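Local coordinates for protein putative metalloprotease II (Bacteroides fragilis, PDB 4ON1) that probably cleaves peptide bonds as a zinc-dependent metalloendopeptidase related to fragilysin and the matrixins, at residues S302-G314 with W370-K379. Numbering follows the deposited sequence.
Sequences SGIGVIHLNNPRG and WVRMLECIQK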
loop_
_atom_site.group_PDB
_atom_site.type_symbol
_atom_site.label_atom_id
_atom_site.label_comp_id
_atom_site.label_asym_id
_atom_site.label_seq_id
_atom_site.Cartn_x
_atom_site.Cartn_y
_atom_site.Cartn_z
ATOM N N SER A 302 -3.720 0.835 -17.205
ATOM C CA SER A 302 -3.611 0.853 -18.666
ATOM C C SER A 302 -4.527 -0.160 -19.335
ATOM O O SER A 302 -4.874 -0.005 -20.503
ATOM C CB SER A 302 -2.170 0.609 -19.109
ATOM O OG SER A 302 -1.731 -0.667 -18.717
ATOM N N GLY A 303 -4.873 -1.223 -18.616
ATOM C CA GLY A 303 -5.768 -2.235 -19.144
ATOM C C GLY A 303 -6.136 -3.266 -18.091
ATOM O O GLY A 303 -5.570 -3.305 -17.004
ATOM N N ILE A 304 -7.097 -4.114 -18.420
ATOM C CA ILE A 304 -7.475 -5.206 -17.535
ATOM C C ILE A 304 -6.870 -6.514 -18.019
ATOM O O ILE A 304 -7.065 -6.902 -19.166
ATOM C CB ILE A 304 -9.010 -5.322 -17.440
ATOM C CG1 ILE A 304 -9.566 -4.098 -16.702
ATOM C CG2 ILE A 304 -9.422 -6.590 -16.702
ATOM C CD1 ILE A 304 -11.060 -4.191 -16.399
ATOM N N GLY A 305 -6.112 -7.184 -17.157
ATOM C CA GLY A 305 -5.569 -8.485 -17.511
ATOM C C GLY A 305 -4.443 -8.382 -18.518
ATOM O O GLY A 305 -4.473 -9.013 -19.569
ATOM N N VAL A 306 -3.439 -7.582 -18.186
ATOM C CA VAL A 306 -2.331 -7.338 -19.096
ATOM C C VAL A 306 -1.001 -7.820 -18.518
ATOM O O VAL A 306 0.046 -7.682 -19.162
ATOM C CB VAL A 306 -2.227 -5.849 -19.447
ATOM C CG1 VAL A 306 -3.422 -5.425 -20.290
ATOM C CG2 VAL A 306 -2.160 -5.022 -18.185
ATOM N N ILE A 307 -1.029 -8.368 -17.304
ATOM C CA ILE A 307 0.193 -8.922 -16.707
ATOM C C ILE A 307 0.297 -10.423 -16.978
ATOM O O ILE A 307 -0.537 -11.203 -16.519
ATOM C CB ILE A 307 0.261 -8.689 -15.191
ATOM C CG1 ILE A 307 0.457 -7.202 -14.883
ATOM C CG2 ILE A 307 1.407 -9.500 -14.579
ATOM C CD1 ILE A 307 0.483 -6.878 -13.396
ATOM N N HIS A 308 1.307 -10.825 -17.741
ATOM C CA HIS A 308 1.500 -12.242 -18.052
ATOM C C HIS A 308 2.912 -12.675 -17.642
ATOM O O HIS A 308 3.896 -12.065 -18.059
ATOM C CB HIS A 308 1.253 -12.502 -19.544
ATOM C CG HIS A 308 0.051 -11.792 -20.093
ATOM N ND1 HIS A 308 -1.224 -11.992 -19.604
ATOM C CD2 HIS A 308 -0.069 -10.878 -21.087
ATOM C CE1 HIS A 308 -2.076 -11.237 -20.275
ATOM N NE2 HIS A 308 -1.401 -10.548 -21.177
ATOM N N LEU A 309 3.006 -13.721 -16.823
ATOM C CA LEU A 309 4.289 -14.159 -16.272
ATOM C C LEU A 309 5.193 -14.837 -17.298
ATOM O O LEU A 309 6.412 -14.699 -17.240
ATOM C CB LEU A 309 4.063 -15.120 -15.105
ATOM C CG LEU A 309 3.233 -14.629 -13.921
ATOM C CD1 LEU A 309 3.095 -15.725 -12.877
ATOM C CD2 LEU A 309 3.871 -13.405 -13.311
ATOM N N ASN A 310 4.594 -15.565 -18.234
ATOM C CA ASN A 310 5.368 -16.337 -19.196
ATOM C C ASN A 310 5.709 -15.538 -20.443
ATOM O O ASN A 310 6.808 -15.658 -20.982
ATOM C CB ASN A 310 4.612 -17.606 -19.581
ATOM C CG ASN A 310 4.536 -18.597 -18.442
ATOM O OD1 ASN A 310 5.542 -18.878 -17.787
ATOM N ND2 ASN A 310 3.342 -19.128 -18.190
ATOM N N ASN A 311 4.766 -14.727 -20.906
ATOM C CA ASN A 311 5.035 -13.842 -22.027
ATOM C C ASN A 311 4.634 -12.409 -21.717
ATOM O O ASN A 311 3.613 -11.927 -22.213
ATOM C CB ASN A 311 4.317 -14.345 -23.275
ATOM C CG ASN A 311 4.758 -15.741 -23.667
ATOM O OD1 ASN A 311 5.780 -15.921 -24.333
ATOM N ND2 ASN A 311 4.004 -16.740 -23.229
ATOM N N PRO A 312 5.445 -11.720 -20.894
ATOM C CA PRO A 312 5.106 -10.358 -20.476
ATOM C C PRO A 312 5.093 -9.392 -21.642
ATOM O O PRO A 312 5.902 -9.517 -22.563
ATOM C CB PRO A 312 6.223 -9.996 -19.485
ATOM C CG PRO A 312 7.357 -10.911 -19.847
ATOM C CD PRO A 312 6.699 -12.188 -20.279
ATOM N N ARG A 313 4.146 -8.463 -21.615
ATOM C CA ARG A 313 4.137 -7.344 -22.547
ATOM C C ARG A 313 5.351 -6.444 -22.336
ATOM O O ARG A 313 5.859 -6.336 -21.221
ATOM C CB ARG A 313 2.842 -6.563 -22.388
ATOM C CG ARG A 313 1.630 -7.384 -22.789
ATOM C CD ARG A 313 0.345 -6.712 -22.381
ATOM N NE ARG A 313 0.247 -5.385 -22.971
ATOM C CZ ARG A 313 -0.343 -5.123 -24.127
ATOM N NH1 ARG A 313 -0.879 -6.106 -24.837
ATOM N NH2 ARG A 313 -0.382 -3.876 -24.577
ATOM N N GLY A 314 5.809 -5.795 -23.404
ATOM C CA GLY A 314 6.990 -4.947 -23.335
ATOM C C GLY A 314 6.695 -3.475 -23.561
ATOM O O GLY A 314 5.535 -3.060 -23.530
ATOM N N TRP A 370 -10.604 -14.447 -9.177
ATOM C CA TRP A 370 -9.506 -15.405 -9.028
ATOM C C TRP A 370 -9.258 -16.155 -10.332
ATOM O O TRP A 370 -8.113 -16.312 -10.768
ATOM C CB TRP A 370 -9.798 -16.426 -7.937
ATOM C CG TRP A 370 -9.601 -15.964 -6.540
ATOM C CD1 TRP A 370 -9.901 -14.740 -6.019
ATOM C CD2 TRP A 370 -9.070 -16.744 -5.464
ATOM N NE1 TRP A 370 -9.588 -14.710 -4.680
ATOM C CE2 TRP A 370 -9.073 -15.925 -4.317
ATOM C CE3 TRP A 370 -8.587 -18.051 -5.362
ATOM C CZ2 TRP A 370 -8.611 -16.375 -3.083
ATOM C CZ3 TRP A 370 -8.131 -18.497 -4.136
ATOM C CH2 TRP A 370 -8.147 -17.662 -3.014
ATOM N N VAL A 371 -10.338 -16.630 -10.942
ATOM C CA VAL A 371 -10.227 -17.336 -12.211
ATOM C C VAL A 371 -9.578 -16.420 -13.241
ATOM O O VAL A 371 -8.596 -16.801 -13.884
ATOM C CB VAL A 371 -11.594 -17.810 -12.724
ATOM C CG1 VAL A 371 -11.509 -18.252 -14.186
ATOM C CG2 VAL A 371 -12.147 -18.925 -11.840
ATOM N N ARG A 372 -10.099 -15.200 -13.354
ATOM C CA ARG A 372 -9.571 -14.223 -14.309
ATOM C C ARG A 372 -8.091 -13.955 -14.091
ATOM O O ARG A 372 -7.329 -13.848 -15.052
ATOM C CB ARG A 372 -10.352 -12.908 -14.228
ATOM C CG ARG A 372 -11.769 -13.013 -14.795
ATOM C CD ARG A 372 -12.625 -11.788 -14.484
ATOM N NE ARG A 372 -14.005 -11.984 -14.926
ATOM C CZ ARG A 372 -15.080 -11.760 -14.172
ATOM N NH1 ARG A 372 -14.946 -11.283 -12.940
ATOM N NH2 ARG A 372 -16.292 -11.980 -14.665
ATOM N N MET A 373 -7.692 -13.833 -12.827
ATOM C CA MET A 373 -6.304 -13.538 -12.503
ATOM C C MET A 373 -5.389 -14.741 -12.745
ATOM O O MET A 373 -4.281 -14.591 -13.253
ATOM C CB MET A 373 -6.179 -13.062 -11.055
ATOM C CG MET A 373 -6.757 -11.669 -10.834
ATOM S SD MET A 373 -6.709 -11.132 -9.118
ATOM C CE MET A 373 -7.938 -12.191 -8.376
ATOM N N LEU A 374 -5.852 -15.935 -12.395
ATOM C CA LEU A 374 -5.062 -17.140 -12.638
ATOM C C LEU A 374 -4.853 -17.380 -14.132
ATOM O O LEU A 374 -3.764 -17.752 -14.567
ATOM C CB LEU A 374 -5.730 -18.358 -12.002
ATOM C CG LEU A 374 -5.627 -18.391 -10.475
ATOM C CD1 LEU A 374 -6.728 -19.253 -9.873
ATOM C CD2 LEU A 374 -4.250 -18.910 -10.069
ATOM N N GLU A 375 -5.892 -17.155 -14.924
ATOM C CA GLU A 375 -5.763 -17.365 -16.361
ATOM C C GLU A 375 -4.874 -16.306 -16.997
ATOM O O GLU A 375 -4.115 -16.597 -17.920
ATOM C CB GLU A 375 -7.135 -17.404 -17.028
ATOM C CG GLU A 375 -7.858 -18.723 -16.788
ATOM C CD GLU A 375 -9.204 -18.794 -17.478
ATOM O OE1 GLU A 375 -9.851 -17.735 -17.624
ATOM O OE2 GLU A 375 -9.614 -19.909 -17.870
ATOM N N CYS A 376 -4.961 -15.079 -16.495
ATOM C CA CYS A 376 -4.172 -13.982 -17.037
ATOM C C CYS A 376 -2.663 -14.147 -16.848
ATOM O O CYS A 376 -1.890 -13.943 -17.786
ATOM C CB CYS A 376 -4.607 -12.659 -16.410
ATOM S SG CYS A 376 -3.612 -11.251 -16.976
ATOM N N ILE A 377 -2.238 -14.490 -15.638
ATOM C CA ILE A 377 -0.807 -14.539 -15.339
ATOM C C ILE A 377 -0.093 -15.715 -16.005
ATOM O O ILE A 377 1.116 -15.667 -16.203
ATOM C CB ILE A 377 -0.550 -14.601 -13.818
ATOM C CG1 ILE A 377 -1.142 -15.875 -13.217
ATOM C CG2 ILE A 377 -1.126 -13.377 -13.131
ATOM C CD1 ILE A 377 -0.783 -16.071 -11.758
ATOM N N GLN A 378 -0.840 -16.761 -16.349
ATOM C CA GLN A 378 -0.267 -17.951 -16.982
ATOM C C GLN A 378 0.125 -17.713 -18.434
ATOM O O GLN A 378 1.024 -18.375 -18.954
ATOM C CB GLN A 378 -1.246 -19.122 -16.920
ATOM C CG GLN A 378 -1.341 -19.773 -15.557
ATOM C CD GLN A 378 -2.103 -21.075 -15.597
ATOM O OE1 GLN A 378 -1.521 -22.146 -15.804
ATOM N NE2 GLN A 378 -3.419 -20.993 -15.423
ATOM N N LYS A 379 -0.571 -16.791 -19.095
ATOM C CA LYS A 379 -0.284 -16.459 -20.490
ATOM C C LYS A 379 1.153 -15.969 -20.694
ATOM O O LYS A 379 1.826 -15.564 -19.748
ATOM C CB LYS A 379 -1.282 -15.416 -21.000
ATOM C CG LYS A 379 -2.708 -15.938 -21.051
ATOM C CD LYS A 379 -3.709 -14.851 -21.399
ATOM C CE LYS A 379 -5.106 -15.442 -21.530
ATOM N NZ LYS A 379 -6.137 -14.419 -21.850
ATOM O OXT LYS A 379 1.691 -16.000 -21.802
#
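Six hydrogen bonds join the loop from His308 to Asn311 to the last residues of the chain, from Cys376 to Lys379, and all six donors lie on the loop. Three come from side chains. His308 ND1 gives a nearly straight bond to Cys376 O at 2.7 Å; the oxygen lies at the edge of the imidazole, close to its plane. Asn310 ND2 reaches Gln378 O at 2.6 Å. Asn311 ND2 meets Lys379 OXT at 2.8 Å, with the oxygen in the amide plane and an angle of 173° at the hydrogen. Asn311 turns CG anti to the carbonyl carbon, chi1 -60°, which brings its amide to the terminal carboxylate.

The backbone supplies the rest. Leu309 N binds Ile377 O at 2.8 Å. Asn310 N and Asn311 N share Lys379 O. Asn311 N is 3.3 Å from Lys379 O and approaches it on a lone pair, in the carbonyl plane.

Sulfur and apolar contacts fill in beside these bonds. Cys376 SG lies against the loop backbone, 3.1 Å from Ile307 O, and meets the His308 ring obliquely. Leu309 and Ile377 extend alongside each other in the same direction, and Leu309 CG is 3.8 Å from Ile377 CB. Ile377 also touches Leu340 of the helix that carries His334 and His338, while Leu309 packs on Ala201. The extended Lys379 chain runs alongside His308.

Gly305 and Ile307 make backbone bonds to His338 and Leu339, so the same loop borders the zinc-binding helix. The donors meet the carbonyls of Cys376, Ile377 and Gln378 and the terminal carboxylate. They would probably stabilise the negative charge gathered there, and they tie the chain terminus to this loop.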